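Local coordinates for CalsepRRP (Calystegia sepium, PDB 1JY5), which belongs to the RNase T2 family and may bind or cleave RNA, as the family's enzymes do, at residues T28-I42 and D74-S86. Sequence-based numbering, arbitrary orientation.
Sequences TNACSRSEVETGFTI and DLSKYWPSYSCPS. Unlike the reference sequence in segment 74-86: Pro85 (reference Met).
Ile42 lays its CG2 methyl over the Trp79 indole, 3.5 Å from the centroid of the six-membered ring. This is a CH-pi contact, almost centred on the face. CG2 stands anti to the backbone N of Ile42, which turns the methyl onto the indole. The O of Ile42 lies over the same ring system, 3.3 Å from CD1 of Trp79. The backbone N of Ile42 donates to Tyr78 O at 2.7 Å, a nearly straight bond (172°) that ties strand 40-42 to the end of helix 74-78. Replacing Trp79 with an alanine would probably leave the Ile42 methyl without its aromatic bed and open a gap toward helices 97-106 and 116-129, which also touch the indole. Beside this pair, Thr41 OG1 meets Tyr82 OH at 2.7 Å in a hydrogen bond lying in the plane of the phenol ring. The same OG1 is 2.6 Å from a water that lies within bonding reach of Ile42 O and Pro80 O. Ala30 packs its CB against Pro80 CB at 3.6 Å and touches the Tyr82 ring. Its backbone N bonds to Ser81 O. Cys31 SG comes to the edge of the Tyr82 ring. Cys31 also pairs with Cys19, and Cys84 with Cys26, so disulfides fasten both segments to the loop that precedes 28-42. The extended side chain of Arg33 brings NH1 to Ser76 O (3.0 Å). That oxygen lies in the guanidinium plane, but NH1 sits 37° out of the carbonyl plane. A water links NH2 of Arg33 to the same oxygen. The end of helix 74-78 and the loop after it thus pack against the start of strand 40-48 and the loop leading into it. That strand carries the first conserved sequence motif of the RNase T2 alpha+beta fold.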
loop_
_atom_site.group_PDB
_atom_site.type_symbol
_atom_site.label_atom_id
_atom_site.label_comp_id
_atom_site.label_asym_id
_atom_site.label_seq_id
_atom_site.Cartn_x
_atom_site.Cartn_y
_atom_site.Cartn_z
ATOM N N THR A 28 1.193 11.058 -15.032
ATOM C CA THR A 28 1.176 10.655 -13.634
ATOM C C THR A 28 0.365 9.377 -13.438
ATOM O O THR A 28 0.693 8.551 -12.588
ATOM C CB THR A 28 0.569 11.766 -12.746
ATOM O OG1 THR A 28 1.342 12.964 -12.884
ATOM C CG2 THR A 28 0.564 11.345 -11.285
ATOM N N ASN A 29 -0.692 9.214 -14.231
ATOM C CA ASN A 29 -1.551 8.040 -14.124
ATOM C C ASN A 29 -0.863 6.785 -14.648
ATOM O O ASN A 29 -0.471 6.719 -15.813
ATOM C CB ASN A 29 -2.849 8.264 -14.899
ATOM C CG ASN A 29 -3.954 7.333 -14.450
ATOM O OD1 ASN A 29 -3.719 6.150 -14.196
ATOM N ND2 ASN A 29 -5.169 7.859 -14.358
ATOM N N ALA A 30 -0.731 5.778 -13.794
ATOM C CA ALA A 30 -0.074 4.539 -14.193
ATOM C C ALA A 30 -0.987 3.578 -14.954
ATOM O O ALA A 30 -0.533 2.542 -15.430
ATOM C CB ALA A 30 0.509 3.838 -12.964
ATOM N N CYS A 31 -2.270 3.911 -15.062
ATOM C CA CYS A 31 -3.209 3.044 -15.768
ATOM C C CYS A 31 -2.919 2.902 -17.263
ATOM O O CYS A 31 -3.380 1.956 -17.899
ATOM C CB CYS A 31 -4.643 3.543 -15.585
ATOM S SG CYS A 31 -5.323 3.336 -13.912
ATOM N N SER A 32 -2.156 3.832 -17.822
ATOM C CA SER A 32 -1.837 3.788 -19.246
ATOM C C SER A 32 -0.645 2.888 -19.570
ATOM O O SER A 32 -0.451 2.487 -20.719
ATOM C CB SER A 32 -1.553 5.200 -19.758
ATOM O OG SER A 32 -0.447 5.763 -19.078
ATOM N N ARG A 33 0.147 2.564 -18.555
ATOM C CA ARG A 33 1.331 1.732 -18.741
ATOM C C ARG A 33 0.998 0.253 -18.935
ATOM O O ARG A 33 1.143 -0.555 -18.019
ATOM C CB ARG A 33 2.265 1.927 -17.547
ATOM C CG ARG A 33 2.525 3.401 -17.268
ATOM C CD ARG A 33 3.274 3.644 -15.967
ATOM N NE ARG A 33 3.234 5.063 -15.617
ATOM C CZ ARG A 33 3.770 5.587 -14.520
ATOM N NH1 ARG A 33 4.400 4.814 -13.647
ATOM N NH2 ARG A 33 3.668 6.888 -14.296
ATOM N N SER A 34 0.560 -0.088 -20.146
ATOM C CA SER A 34 0.194 -1.460 -20.490
ATOM C C SER A 34 1.368 -2.427 -20.363
ATOM O O SER A 34 1.175 -3.616 -20.115
ATOM C CB SER A 34 -0.349 -1.512 -21.918
ATOM O OG SER A 34 0.670 -1.207 -22.855
ATOM N N GLU A 35 2.580 -1.911 -20.542
ATOM C CA GLU A 35 3.789 -2.721 -20.451
ATOM C C GLU A 35 3.961 -3.339 -19.065
ATOM O O GLU A 35 4.526 -4.426 -18.926
ATOM C CB GLU A 35 5.014 -1.866 -20.791
ATOM C CG GLU A 35 5.111 -0.571 -19.995
ATOM C CD GLU A 35 6.355 0.228 -20.331
ATOM O OE1 GLU A 35 7.472 -0.295 -20.131
ATOM O OE2 GLU A 35 6.218 1.381 -20.795
ATOM N N VAL A 36 3.473 -2.638 -18.044
ATOM C CA VAL A 36 3.566 -3.107 -16.664
ATOM C C VAL A 36 2.484 -4.142 -16.371
ATOM O O VAL A 36 1.309 -3.925 -16.665
ATOM C CB VAL A 36 3.412 -1.935 -15.660
ATOM C CG1 VAL A 36 3.492 -2.458 -14.231
ATOM C CG2 VAL A 36 4.491 -0.893 -15.904
ATOM N N GLU A 37 2.891 -5.268 -15.792
ATOM C CA GLU A 37 1.957 -6.337 -15.453
ATOM C C GLU A 37 1.078 -5.923 -14.277
ATOM O O GLU A 37 1.483 -5.133 -13.427
ATOM C CB GLU A 37 2.717 -7.618 -15.095
ATOM C CG GLU A 37 1.815 -8.770 -14.664
ATOM C CD GLU A 37 2.586 -9.972 -14.134
ATOM O OE1 GLU A 37 1.936 -10.962 -13.731
ATOM O OE2 GLU A 37 3.834 -9.933 -14.119
ATOM N N THR A 38 -0.129 -6.466 -14.236
ATOM C CA THR A 38 -1.057 -6.158 -13.167
ATOM C C THR A 38 -0.562 -6.790 -11.871
ATOM O O THR A 38 -0.061 -7.911 -11.871
ATOM C CB THR A 38 -2.455 -6.688 -13.513
ATOM O OG1 THR A 38 -2.888 -6.100 -14.746
ATOM C CG2 THR A 38 -3.451 -6.342 -12.414
ATOM N N GLY A 39 -0.690 -6.062 -10.764
ATOM C CA GLY A 39 -0.238 -6.587 -9.487
ATOM C C GLY A 39 -0.327 -5.549 -8.387
ATOM O O GLY A 39 -0.883 -4.470 -8.589
ATOM N N PHE A 40 0.220 -5.865 -7.217
ATOM C CA PHE A 40 0.179 -4.924 -6.101
ATOM C C PHE A 40 1.277 -3.876 -6.159
ATOM O O PHE A 40 2.425 -4.192 -6.460
ATOM C CB PHE A 40 0.309 -5.654 -4.755
ATOM C CG PHE A 40 -0.929 -6.379 -4.327
ATOM C CD1 PHE A 40 -1.005 -7.766 -4.416
ATOM C CD2 PHE A 40 -2.023 -5.675 -3.838
ATOM C CE1 PHE A 40 -2.155 -8.445 -4.020
ATOM C CE2 PHE A 40 -3.180 -6.342 -3.441
ATOM C CZ PHE A 40 -3.244 -7.732 -3.532
ATOM N N THR A 41 0.912 -2.627 -5.885
ATOM C CA THR A 41 1.881 -1.539 -5.815
ATOM C C THR A 41 1.647 -0.885 -4.458
ATOM O O THR A 41 0.635 -1.138 -3.798
ATOM C CB THR A 41 1.713 -0.464 -6.936
ATOM O OG1 THR A 41 0.386 0.074 -6.902
ATOM C CG2 THR A 41 2.006 -1.061 -8.304
ATOM N N ILE A 42 2.577 -0.042 -4.037
ATOM C CA ILE A 42 2.457 0.602 -2.736
ATOM C C ILE A 42 1.418 1.709 -2.651
ATOM O O ILE A 42 1.396 2.634 -3.462
ATOM C CB ILE A 42 3.815 1.196 -2.280
ATOM C CG1 ILE A 42 4.880 0.091 -2.247
ATOM C CG2 ILE A 42 3.669 1.806 -0.886
ATOM C CD1 ILE A 42 6.299 0.607 -2.065
ATOM N N ASP A 74 12.179 3.583 -8.792
ATOM C CA ASP A 74 11.452 2.584 -8.024
ATOM C C ASP A 74 10.108 3.106 -7.536
ATOM O O ASP A 74 9.114 2.379 -7.556
ATOM C CB ASP A 74 12.296 2.119 -6.834
ATOM C CG ASP A 74 13.424 1.189 -7.251
ATOM O OD1 ASP A 74 13.125 0.087 -7.756
ATOM O OD2 ASP A 74 14.601 1.563 -7.082
ATOM N N LEU A 75 10.067 4.363 -7.104
ATOM C CA LEU A 75 8.817 4.935 -6.620
ATOM C C LEU A 75 7.860 5.162 -7.781
ATOM O O LEU A 75 6.639 5.097 -7.623
ATOM C CB LEU A 75 9.082 6.250 -5.880
ATOM C CG LEU A 75 9.784 6.046 -4.533
ATOM C CD1 LEU A 75 10.176 7.381 -3.919
ATOM C CD2 LEU A 75 8.849 5.281 -3.605
ATOM N N SER A 76 8.418 5.419 -8.958
ATOM C CA SER A 76 7.592 5.646 -10.131
ATOM C C SER A 76 6.957 4.344 -10.587
ATOM O O SER A 76 5.837 4.328 -11.095
ATOM C CB SER A 76 8.429 6.224 -11.271
ATOM O OG SER A 76 7.657 6.300 -12.458
ATOM N N LYS A 77 7.669 3.243 -10.390
ATOM C CA LYS A 77 7.162 1.954 -10.817
ATOM C C LYS A 77 6.393 1.176 -9.761
ATOM O O LYS A 77 5.388 0.531 -10.068
ATOM C CB LYS A 77 8.321 1.099 -11.341
ATOM C CG LYS A 77 7.908 -0.257 -11.888
ATOM C CD LYS A 77 9.108 -0.975 -12.489
ATOM C CE LYS A 77 8.759 -2.390 -12.909
ATOM N NZ LYS A 77 7.695 -2.413 -13.952
ATOM N N TYR A 78 6.845 1.242 -8.514
ATOM C CA TYR A 78 6.195 0.478 -7.453
ATOM C C TYR A 78 5.315 1.266 -6.496
ATOM O O TYR A 78 4.612 0.684 -5.670
ATOM C CB TYR A 78 7.265 -0.299 -6.693
ATOM C CG TYR A 78 8.076 -1.174 -7.622
ATOM C CD1 TYR A 78 9.377 -0.832 -7.978
ATOM C CD2 TYR A 78 7.522 -2.324 -8.175
ATOM C CE1 TYR A 78 10.110 -1.620 -8.867
ATOM C CE2 TYR A 78 8.241 -3.118 -9.061
ATOM C CZ TYR A 78 9.535 -2.760 -9.402
ATOM O OH TYR A 78 10.248 -3.555 -10.270
ATOM N N TRP A 79 5.358 2.588 -6.610
ATOM C CA TRP A 79 4.531 3.457 -5.778
ATOM C C TRP A 79 3.858 4.499 -6.683
ATOM O O TRP A 79 3.878 5.691 -6.393
ATOM C CB TRP A 79 5.388 4.170 -4.728
ATOM C CG TRP A 79 4.600 4.704 -3.562
ATOM C CD1 TRP A 79 3.345 5.233 -3.593
ATOM C CD2 TRP A 79 5.028 4.770 -2.198
ATOM N NE1 TRP A 79 2.959 5.621 -2.332
ATOM C CE2 TRP A 79 3.974 5.349 -1.455
ATOM C CE3 TRP A 79 6.199 4.394 -1.530
ATOM C CZ2 TRP A 79 4.058 5.565 -0.073
ATOM C CZ3 TRP A 79 6.283 4.608 -0.159
ATOM C CH2 TRP A 79 5.215 5.189 0.555
ATOM N N PRO A 80 3.252 4.060 -7.798
ATOM C CA PRO A 80 2.597 5.014 -8.702
ATOM C C PRO A 80 1.231 5.496 -8.222
ATOM O O PRO A 80 0.659 4.960 -7.277
ATOM C CB PRO A 80 2.448 4.227 -10.007
ATOM C CG PRO A 80 3.348 3.033 -9.843
ATOM C CD PRO A 80 3.250 2.711 -8.387
ATOM N N SER A 81 0.717 6.509 -8.911
ATOM C CA SER A 81 -0.598 7.061 -8.636
ATOM C C SER A 81 -1.500 6.523 -9.754
ATOM O O SER A 81 -1.026 6.292 -10.870
ATOM C CB SER A 81 -0.544 8.589 -8.695
ATOM O OG SER A 81 -1.812 9.156 -8.434
ATOM N N TYR A 82 -2.782 6.303 -9.465
ATOM C CA TYR A 82 -3.707 5.798 -10.483
ATOM C C TYR A 82 -4.834 6.787 -10.781
ATOM O O TYR A 82 -5.984 6.389 -10.984
ATOM C CB TYR A 82 -4.323 4.456 -10.054
ATOM C CG TYR A 82 -3.325 3.334 -9.895
ATOM C CD1 TYR A 82 -2.761 3.051 -8.654
ATOM C CD2 TYR A 82 -2.909 2.583 -10.996
ATOM C CE1 TYR A 82 -1.805 2.053 -8.507
ATOM C CE2 TYR A 82 -1.947 1.581 -10.862
ATOM C CZ TYR A 82 -1.398 1.324 -9.609
ATOM O OH TYR A 82 -0.430 0.352 -9.468
ATOM N N SER A 83 -4.494 8.073 -10.819
ATOM C CA SER A 83 -5.470 9.123 -11.083
ATOM C C SER A 83 -4.741 10.399 -11.507
ATOM O O SER A 83 -3.543 10.543 -11.256
ATOM C CB SER A 83 -6.293 9.389 -9.819
ATOM O OG SER A 83 -7.415 10.211 -10.094
ATOM N N CYS A 84 -5.460 11.316 -12.154
ATOM C CA CYS A 84 -4.865 12.572 -12.602
ATOM C C CYS A 84 -5.197 13.764 -11.711
ATOM O O CYS A 84 -4.382 14.675 -11.556
ATOM C CB CYS A 84 -5.273 12.870 -14.053
ATOM S SG CYS A 84 -4.670 11.584 -15.185
ATOM N N PRO A 85 -6.400 13.785 -11.116
ATOM C CA PRO A 85 -6.713 14.927 -10.256
ATOM C C PRO A 85 -5.823 14.937 -9.017
ATOM O O PRO A 85 -5.605 13.902 -8.388
ATOM C CB PRO A 85 -8.188 14.712 -9.919
ATOM C CG PRO A 85 -8.325 13.223 -9.948
ATOM C CD PRO A 85 -7.545 12.863 -11.195
ATOM N N SER A 86 -5.301 16.111 -8.681
ATOM C CA SER A 86 -4.425 16.259 -7.527
ATOM C C SER A 86 -5.123 15.870 -6.227
ATOM O O SER A 86 -6.318 16.108 -6.056
ATOM C CB SER A 86 -3.928 17.703 -7.435
ATOM O OG SER A 86 -3.120 17.892 -6.287
HETATM O O HOH W 1 2.457 7.999 -10.729
HETATM O O HOH W 2 4.478 6.930 -11.775
HETATM O O HOH W 3 0.719 2.524 -6.001
#